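Local coordinates for sulfite reductase [ferredoxin] (Mycobacterium tuberculosis, PDB 1ZJ8), which catalyses the six-electron reduction of sulfite to sulfide with electrons from ferredoxin, using a siroheme and a [4Fe-4S] cluster, at residues 219-224 with 279-284; 240-243 with 247-250; 454-459 with 535-540. All coordinates share one frame; numbering follows the deposited sequence.

Contact 1: residues 219-224 with 279-284; sequences YKTAIS and EVWAAV. With SRM (siroheme), chain E.
T221 meets W281 through a hydrogen bond from the indole NE1 to the hydroxyl OG1, 3.0 Å long and nearly straight (165°). The oxygen sits at the edge of the indole, close to its plane. With OG1 beside the backbone N and CG2 anti to it (chi1 -64°), T221 sets both branches at the indole nitrogen, one polar and one apolar. Y219 adds an offset edge-to-face pair, its edge turned toward the face of W281: CE2 comes to 3.9 Å from W281 CZ2, with the ring planes 75° apart. Farther along the helix, V284 turns CG1 toward the phenol oxygen of Y219, at the edge of that ring. These are the contacts of helix 277-291 packed on strand 219-224 of a mixed six-stranded sheet, the two running nearly antiparallel. Alternation along the strand sends Y219 and T221 toward the helix and K220 the other way, into the siroheme pocket, where the exact place of its amine is doubtful. In the next shell, F288 meets the Y219 ring with the two planes not far from parallel, and Y206 meets W281 at a somewhat wider tilt. Backbone bonds to R177, L180, V236 and F238 fix the strand itself.

Contact 2: residues 240-243 with 247-250; sequences GVNH and GPGL
V241 and G249 grip each other through two backbone hydrogen bonds, V241 N to G249 O (2.8 Å) and G249 N to V241 O (3.0 Å). The same reciprocal pattern recurs two residues nearer the turn, where H243 N donates to G247 O (2.9 Å) and G247 N to H243 O (2.8 Å). Together they zip up the closing end of the antiparallel beta hairpin made by strands 236-243 and 249-254, with only three residues joining the two sides. The four bonds are not equally well aimed. V241 N lies moderately tilted from the carbonyl plane of G249, whereas H243 N stands above that of G247, 48° out of it and off the lone pairs.

Two of these acceptors have a further neighbour. The carbonyl of V241 takes a weak hydrogen bond from W271 NE1. A CA-H...O contact, 3.3 Å long, runs from G240 CA to G249 O. The alternating pairs, N242 with P248 between the two bonded rungs and G240 with L250 beyond V241 and G249, are non-hydrogen-bonded; L250 bonds outward to V272 in the neighbouring strand. P248, which has no N-H to give, occupies one of these outward places, just where the chain turns a corner.

Side chains contribute little. The CB of H243 passes 3.7 Å from G247 O, while CG, anti to the backbone N (chi1 -170°), carries the imidazole away from G247 to stack on H246 and meet W271. Cohesion here thus rests on main-chain N-H and C=O groups, and with three glycines among the eight residues side chains add little to it.

Contact 3: residues 454-459 with 535-540; sequences RRLEDI and YIDRVV
D537 points its carboxylate at the place where R455 and L456 follow each other, at the C-terminal end of helix 442-455. Its own helix, 532-545, packs on a mixed five-stranded sheet of the C-terminal 4Fe-4S domain: Y535, I536 and V539 turn to strand 486-494, leaving D537 to look across at the other helix end. L456 is the first residue there to depart from helical backbone angles.

With its CG anti to the backbone N (chi1 176°), D537 reaches out between the two neighbours. R455 crosses it at about a right angle. The arginine chain bends at chi2 and chi3, so that its guanidinium lies with one face over D537 CB, while the carboxylate plane is turned 36° from that of the guanidinium. This is a passing encounter of opposite charges, since R455 NH1 stays 4.0 Å from D537 OD1, beyond a salt bridge. The stronger partners lie elsewhere. R455 NH2 forms salt bridges with D534 and E451, and D537 OD1 forms one with R541, which also pairs with D458. The acidic and basic groups therefore make a small network in which the R455-D537 approach would add mainly electrostatic attraction at longer range.

L456 crosses the same carboxylate obliquely and brings its CD2 branch to it. Its side chain is buried beside W421 of helix 420-424, a residue that V540 touches as well, so an apolar patch adjoins the charged one. D537 OD1 marks the border, lying 3.3 Å from R455 CD and 3.4 Å from L456 CD2.

Contacts 1 and 2 share one sheet: strands 219-224 and 236-243 are neighbours in it, and the two sites touch where S224 O probably accepts a hydrogen bond from G240 N and where I223 packs on L250. Contact 1 is buried and relies on aromatic side chains with one hydrogen bond; contact 2, farther from the chain's centre and partly buried, is almost wholly backbone. Contact 3 stands apart, its centre about 42 Å from that of contact 1, in the second of the two 4Fe-4S domains. It too is partly buried, yet joins helix to helix end by apolar and charged side chains, with no hydrogen bond crossing directly.

Contact 1: residues 219-224 with 279-284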
# COMPACT_ATOMS: atom_id res chain seq x y z
N TYR A 219 -0.67 -1.71 -11.66
CA TYR A 219 -0.42 -0.29 -11.91
C TYR A 219 -0.93 0.58 -10.76
O TYR A 219 -2.13 0.66 -10.51
CB TYR A 219 -1.14 0.12 -13.18
CG TYR A 219 -0.87 1.51 -13.72
CD1 TYR A 219 0.28 1.78 -14.42
CD2 TYR A 219 -1.81 2.52 -13.59
CE1 TYR A 219 0.51 3.03 -14.95
CE2 TYR A 219 -1.59 3.77 -14.13
CZ TYR A 219 -0.43 4.03 -14.82
OH TYR A 219 -0.17 5.27 -15.37
N LYS A 220 0.00 1.24 -10.08
CA LYS A 220 -0.26 1.94 -8.84
C LYS A 220 -0.16 3.45 -9.03
O LYS A 220 0.83 3.97 -9.58
CB LYS A 220 0.73 1.48 -7.77
CG LYS A 220 0.43 0.11 -7.23
CD LYS A 220 1.52 -0.42 -6.30
CE LYS A 220 1.06 -1.76 -5.69
NZ LYS A 220 2.15 -2.57 -5.06
N THR A 221 -1.16 4.15 -8.50
CA THR A 221 -1.30 5.57 -8.70
C THR A 221 -1.46 6.32 -7.36
O THR A 221 -2.17 5.86 -6.44
CB THR A 221 -2.48 5.86 -9.65
OG1 THR A 221 -2.19 5.31 -10.94
CG2 THR A 221 -2.74 7.35 -9.79
N ALA A 222 -0.81 7.49 -7.27
CA ALA A 222 -0.95 8.37 -6.14
C ALA A 222 -1.20 9.83 -6.55
O ALA A 222 -0.47 10.39 -7.37
CB ALA A 222 0.28 8.27 -5.30
N ILE A 223 -2.24 10.46 -5.97
CA ILE A 223 -2.57 11.86 -6.26
C ILE A 223 -2.87 12.68 -4.98
O ILE A 223 -3.84 12.37 -4.29
CB ILE A 223 -3.79 11.94 -7.20
CG1 ILE A 223 -3.45 11.32 -8.56
CG2 ILE A 223 -4.22 13.39 -7.39
CD1 ILE A 223 -4.63 11.20 -9.47
N SER A 224 -2.07 13.73 -4.71
CA SER A 224 -2.26 14.53 -3.48
C SER A 224 -1.60 15.92 -3.56
O SER A 224 -0.56 16.09 -4.17
CB SER A 224 -1.71 13.77 -2.26
OG SER A 224 -1.70 14.54 -1.06
N GLU A 279 -6.90 13.17 -17.82
CA GLU A 279 -6.48 13.06 -19.23
C GLU A 279 -5.02 12.53 -19.33
O GLU A 279 -4.70 11.58 -20.05
CB GLU A 279 -6.54 14.47 -19.82
CG GLU A 279 -7.10 14.62 -21.19
CD GLU A 279 -6.97 16.08 -21.69
OE1 GLU A 279 -5.88 16.69 -21.54
OE2 GLU A 279 -7.97 16.60 -22.25
N VAL A 280 -4.15 13.20 -18.59
CA VAL A 280 -2.74 12.89 -18.60
C VAL A 280 -2.53 11.52 -17.98
O VAL A 280 -1.68 10.74 -18.45
CB VAL A 280 -1.97 13.96 -17.81
CG1 VAL A 280 -0.51 13.55 -17.63
CG2 VAL A 280 -2.09 15.32 -18.51
N TRP A 281 -3.30 11.22 -16.93
CA TRP A 281 -3.23 9.92 -16.27
C TRP A 281 -3.52 8.83 -17.31
O TRP A 281 -2.80 7.83 -17.38
CB TRP A 281 -4.23 9.84 -15.12
CG TRP A 281 -4.22 8.53 -14.40
CD1 TRP A 281 -3.49 8.21 -13.28
CD2 TRP A 281 -4.97 7.36 -14.73
NE1 TRP A 281 -3.74 6.91 -12.91
CE2 TRP A 281 -4.65 6.37 -13.78
CE3 TRP A 281 -5.87 7.04 -15.75
CZ2 TRP A 281 -5.21 5.09 -13.80
CZ3 TRP A 281 -6.43 5.77 -15.77
CH2 TRP A 281 -6.10 4.81 -14.80
N ALA A 282 -4.56 9.06 -18.11
CA ALA A 282 -4.95 8.09 -19.14
C ALA A 282 -3.81 7.85 -20.14
O ALA A 282 -3.51 6.72 -20.50
CB ALA A 282 -6.21 8.55 -19.84
N ALA A 283 -3.15 8.93 -20.54
CA ALA A 283 -2.10 8.86 -21.52
C ALA A 283 -0.89 8.07 -21.00
O ALA A 283 -0.27 7.28 -21.74
CB ALA A 283 -1.68 10.25 -21.90
N VAL A 284 -0.54 8.28 -19.74
CA VAL A 284 0.57 7.53 -19.13
C VAL A 284 0.21 6.04 -19.06
O VAL A 284 1.01 5.17 -19.46
CB VAL A 284 0.91 8.05 -17.71
CG1 VAL A 284 1.89 7.12 -17.01
CG2 VAL A 284 1.47 9.49 -17.76
FE SRM E . 1.13 -6.38 -2.33
CHA SRM E . 1.23 -9.48 -3.75
CHB SRM E . -0.27 -7.70 0.41
CHC SRM E . 0.99 -3.41 -1.00
CHD SRM E . 4.17 -5.61 -3.76
NA SRM E . 0.41 -8.18 -1.86
C1A SRM E . 0.42 -9.31 -2.61
C2A SRM E . -0.51 -10.37 -2.11
CMA SRM E . -1.79 -10.32 -2.88
CDA SRM E . 0.13 -11.73 -2.08
CEA SRM E . -0.20 -12.74 -3.14
O3A SRM E . 0.07 -12.47 -4.31
O4A SRM E . -0.76 -13.81 -2.85
C3A SRM E . -0.70 -9.92 -0.70
CAA SRM E . -2.09 -10.11 -0.18
CBA SRM E . -2.05 -11.48 0.43
CCA SRM E . -2.98 -11.57 1.60
O1A SRM E . -3.05 -10.60 2.39
O2A SRM E . -3.67 -12.61 1.73
C4A SRM E . -0.19 -8.53 -0.71
NB SRM E . 0.34 -5.68 -0.67
C1B SRM E . -0.25 -6.31 0.36
C2B SRM E . -0.87 -5.40 1.39
CMB SRM E . -2.18 -5.88 1.93
CDB SRM E . 0.10 -5.30 2.52
CEB SRM E . -0.28 -4.46 3.69
O3B SRM E . -0.52 -4.95 4.82
O4B SRM E . -0.37 -3.25 3.50
C3B SRM E . -0.92 -4.12 0.59
CAB SRM E . -2.19 -4.03 -0.22
CBB SRM E . -2.56 -2.61 -0.53
CCB SRM E . -3.69 -2.58 -1.51
O1B SRM E . -4.84 -2.33 -1.15
O2B SRM E . -3.50 -2.76 -2.71
C4B SRM E . 0.18 -4.39 -0.41
NC SRM E . 2.37 -4.90 -2.27
C1C SRM E . 2.07 -3.66 -1.82
C2C SRM E . 3.12 -2.76 -1.93
CDC SRM E . 3.28 -1.41 -1.33
CEC SRM E . 2.76 -0.20 -2.00
O3C SRM E . 2.01 -0.31 -2.99
O4C SRM E . 3.12 0.89 -1.51
C3C SRM E . 4.03 -3.44 -2.68
CAC SRM E . 5.32 -2.78 -3.03
CBC SRM E . 5.34 -1.63 -4.02
CCC SRM E . 5.28 -2.20 -5.43
O1C SRM E . 4.22 -2.73 -5.86
O2C SRM E . 6.34 -2.14 -6.11
C4C SRM E . 3.53 -4.70 -2.93
ND SRM E . 2.26 -7.22 -3.78
C1D SRM E . 3.51 -6.82 -4.04
C2D SRM E . 4.20 -7.87 -4.69
CAD SRM E . 5.34 -7.62 -5.66
CBD SRM E . 5.02 -7.49 -7.12
CCD SRM E . 6.04 -7.12 -8.15
O1D SRM E . 5.88 -6.02 -8.74
O2D SRM E . 7.02 -7.87 -8.41
C3D SRM E . 3.30 -8.91 -4.80
CDD SRM E . 3.40 -10.04 -5.79
CED SRM E . 3.06 -9.89 -7.26
O3D SRM E . 2.46 -8.90 -7.68
O4D SRM E . 3.39 -10.76 -8.08
C4D SRM E . 2.10 -8.50 -4.24

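Contact 2: residues 240-243 with 247-250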
# COMPACT_ATOMS: atom_id res chain seq x y z
N GLY A 240 1.07 17.88 -5.67
CA GLY A 240 0.85 19.34 -5.70
C GLY A 240 2.08 20.23 -5.74
O GLY A 240 3.09 19.91 -5.11
N VAL A 241 1.99 21.33 -6.49
CA VAL A 241 2.99 22.41 -6.46
C VAL A 241 2.49 23.71 -7.09
O VAL A 241 1.71 23.69 -8.05
CB VAL A 241 4.32 22.05 -7.17
CG1 VAL A 241 4.16 22.01 -8.70
CG2 VAL A 241 5.43 23.03 -6.74
N ASN A 242 2.98 24.82 -6.57
CA ASN A 242 2.69 26.14 -7.13
C ASN A 242 3.60 26.48 -8.29
O ASN A 242 4.79 26.72 -8.08
CB ASN A 242 2.86 27.19 -6.05
CG ASN A 242 2.17 26.80 -4.78
OD1 ASN A 242 0.94 26.71 -4.74
ND2 ASN A 242 2.95 26.52 -3.73
N HIS A 243 3.07 26.48 -9.51
CA HIS A 243 3.84 26.96 -10.64
C HIS A 243 3.89 28.48 -10.45
O HIS A 243 2.85 29.08 -10.17
CB HIS A 243 3.23 26.58 -12.01
CG HIS A 243 4.15 26.86 -13.16
ND1 HIS A 243 5.04 25.92 -13.64
CD2 HIS A 243 4.35 27.97 -13.90
CE1 HIS A 243 5.74 26.45 -14.63
NE2 HIS A 243 5.34 27.69 -14.80
N GLY A 247 0.22 28.97 -11.08
CA GLY A 247 -0.48 28.73 -9.82
C GLY A 247 -0.55 27.26 -9.42
O GLY A 247 0.24 26.43 -9.91
N PRO A 248 -1.51 26.90 -8.53
CA PRO A 248 -1.50 25.54 -7.97
C PRO A 248 -1.83 24.48 -9.01
O PRO A 248 -2.71 24.66 -9.83
CB PRO A 248 -2.58 25.60 -6.87
CG PRO A 248 -2.84 27.06 -6.63
CD PRO A 248 -2.62 27.69 -7.97
N GLY A 249 -1.10 23.37 -8.97
CA GLY A 249 -1.31 22.28 -9.91
C GLY A 249 -0.49 21.07 -9.50
O GLY A 249 -0.01 21.02 -8.36
N LEU A 250 -0.30 20.13 -10.41
CA LEU A 250 0.30 18.86 -10.02
C LEU A 250 1.55 18.52 -10.82
O LEU A 250 1.53 18.50 -12.05
CB LEU A 250 -0.74 17.74 -10.12
CG LEU A 250 -1.85 17.92 -9.07
CD1 LEU A 250 -3.01 18.81 -9.56
CD2 LEU A 250 -2.38 16.59 -8.62

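Contact 3: residues 454-459 with 535-540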
# COMPACT_ATOMS: atom_id res chain seq x y z
N ARG A 454 7.81 -1.20 26.23
CA ARG A 454 8.26 -1.34 27.63
C ARG A 454 9.77 -1.60 27.74
O ARG A 454 10.44 -1.10 28.64
CB ARG A 454 7.48 -2.46 28.35
CG ARG A 454 7.72 -3.89 27.83
CD ARG A 454 6.78 -4.94 28.44
NE ARG A 454 6.90 -6.19 27.69
CZ ARG A 454 6.03 -6.66 26.79
NH1 ARG A 454 4.89 -6.02 26.52
NH2 ARG A 454 6.30 -7.79 26.15
N ARG A 455 10.31 -2.35 26.79
CA ARG A 455 11.73 -2.70 26.80
C ARG A 455 12.68 -1.49 26.59
O ARG A 455 13.82 -1.53 27.03
CB ARG A 455 12.02 -3.75 25.73
CG ARG A 455 12.85 -4.87 26.24
CD ARG A 455 14.05 -5.11 25.38
NE ARG A 455 13.89 -6.32 24.60
CZ ARG A 455 14.87 -7.17 24.35
NH1 ARG A 455 16.10 -6.95 24.82
NH2 ARG A 455 14.62 -8.25 23.65
N LEU A 456 12.20 -0.45 25.92
CA LEU A 456 12.99 0.71 25.59
C LEU A 456 12.39 1.97 26.18
O LEU A 456 12.71 3.08 25.74
CB LEU A 456 13.06 0.90 24.07
CG LEU A 456 13.85 -0.12 23.25
CD1 LEU A 456 13.49 -0.01 21.79
CD2 LEU A 456 15.34 0.08 23.45
N GLU A 457 11.54 1.83 27.18
CA GLU A 457 10.99 3.00 27.87
C GLU A 457 12.14 3.76 28.58
O GLU A 457 12.23 4.98 28.52
CB GLU A 457 9.89 2.55 28.83
CG GLU A 457 9.35 3.62 29.75
CD GLU A 457 10.16 3.80 31.04
OE1 GLU A 457 10.99 2.94 31.39
OE2 GLU A 457 9.94 4.84 31.69
N ASP A 458 12.98 2.99 29.26
CA ASP A 458 14.38 3.30 29.57
C ASP A 458 14.94 4.54 28.87
O ASP A 458 15.40 5.48 29.51
CB ASP A 458 15.13 2.04 29.13
CG ASP A 458 16.63 2.17 29.21
OD1 ASP A 458 17.18 3.28 28.99
OD2 ASP A 458 17.26 1.13 29.47
N ILE A 459 14.89 4.50 27.54
CA ILE A 459 15.61 5.43 26.67
C ILE A 459 14.70 6.42 25.94
O ILE A 459 15.18 7.36 25.31
CB ILE A 459 16.41 4.60 25.59
CG1 ILE A 459 17.82 5.15 25.45
CG2 ILE A 459 15.68 4.51 24.22
CD1 ILE A 459 18.74 4.77 26.60
N TYR A 535 17.38 -7.59 18.69
CA TYR A 535 18.16 -6.88 17.68
C TYR A 535 17.85 -5.38 17.63
O TYR A 535 18.76 -4.55 17.65
CB TYR A 535 17.92 -7.48 16.30
CG TYR A 535 18.50 -6.63 15.22
CD1 TYR A 535 19.80 -6.82 14.79
CD2 TYR A 535 17.77 -5.60 14.66
CE1 TYR A 535 20.35 -6.03 13.82
CE2 TYR A 535 18.31 -4.80 13.69
CZ TYR A 535 19.59 -5.01 13.27
OH TYR A 535 20.13 -4.21 12.29
N ILE A 536 16.56 -5.04 17.55
CA ILE A 536 16.13 -3.64 17.53
C ILE A 536 16.66 -2.90 18.76
O ILE A 536 17.18 -1.79 18.65
CB ILE A 536 14.58 -3.49 17.55
CG1 ILE A 536 13.92 -4.11 16.32
CG2 ILE A 536 14.18 -2.02 17.62
CD1 ILE A 536 14.37 -3.50 15.07
N ASP A 537 16.49 -3.51 19.93
CA ASP A 537 16.98 -2.96 21.18
C ASP A 537 18.48 -2.70 21.10
O ASP A 537 18.93 -1.59 21.38
CB ASP A 537 16.66 -3.92 22.32
CG ASP A 537 17.23 -3.46 23.67
OD1 ASP A 537 16.45 -2.96 24.51
OD2 ASP A 537 18.45 -3.62 23.91
N ARG A 538 19.24 -3.74 20.72
CA ARG A 538 20.69 -3.63 20.59
C ARG A 538 21.03 -2.43 19.72
O ARG A 538 21.71 -1.52 20.18
CB ARG A 538 21.24 -4.93 19.99
CG ARG A 538 22.75 -5.03 19.88
CD ARG A 538 23.19 -6.49 19.74
NE ARG A 538 22.60 -7.20 18.60
CZ ARG A 538 21.72 -8.23 18.66
NH1 ARG A 538 21.26 -8.71 19.81
NH2 ARG A 538 21.28 -8.77 17.52
N VAL A 539 20.52 -2.42 18.49
CA VAL A 539 20.93 -1.43 17.48
C VAL A 539 20.52 -0.01 17.84
O VAL A 539 21.26 0.94 17.61
CB VAL A 539 20.39 -1.80 16.07
CG1 VAL A 539 18.94 -1.34 15.86
CG2 VAL A 539 21.27 -1.19 14.99
N VAL A 540 19.34 0.12 18.43
CA VAL A 540 18.80 1.43 18.78
C VAL A 540 19.57 1.98 19.98
O VAL A 540 19.78 3.18 20.09
CB VAL A 540 17.28 1.36 19.06
CG1 VAL A 540 16.77 2.65 19.69
CG2 VAL A 540 16.50 1.05 17.77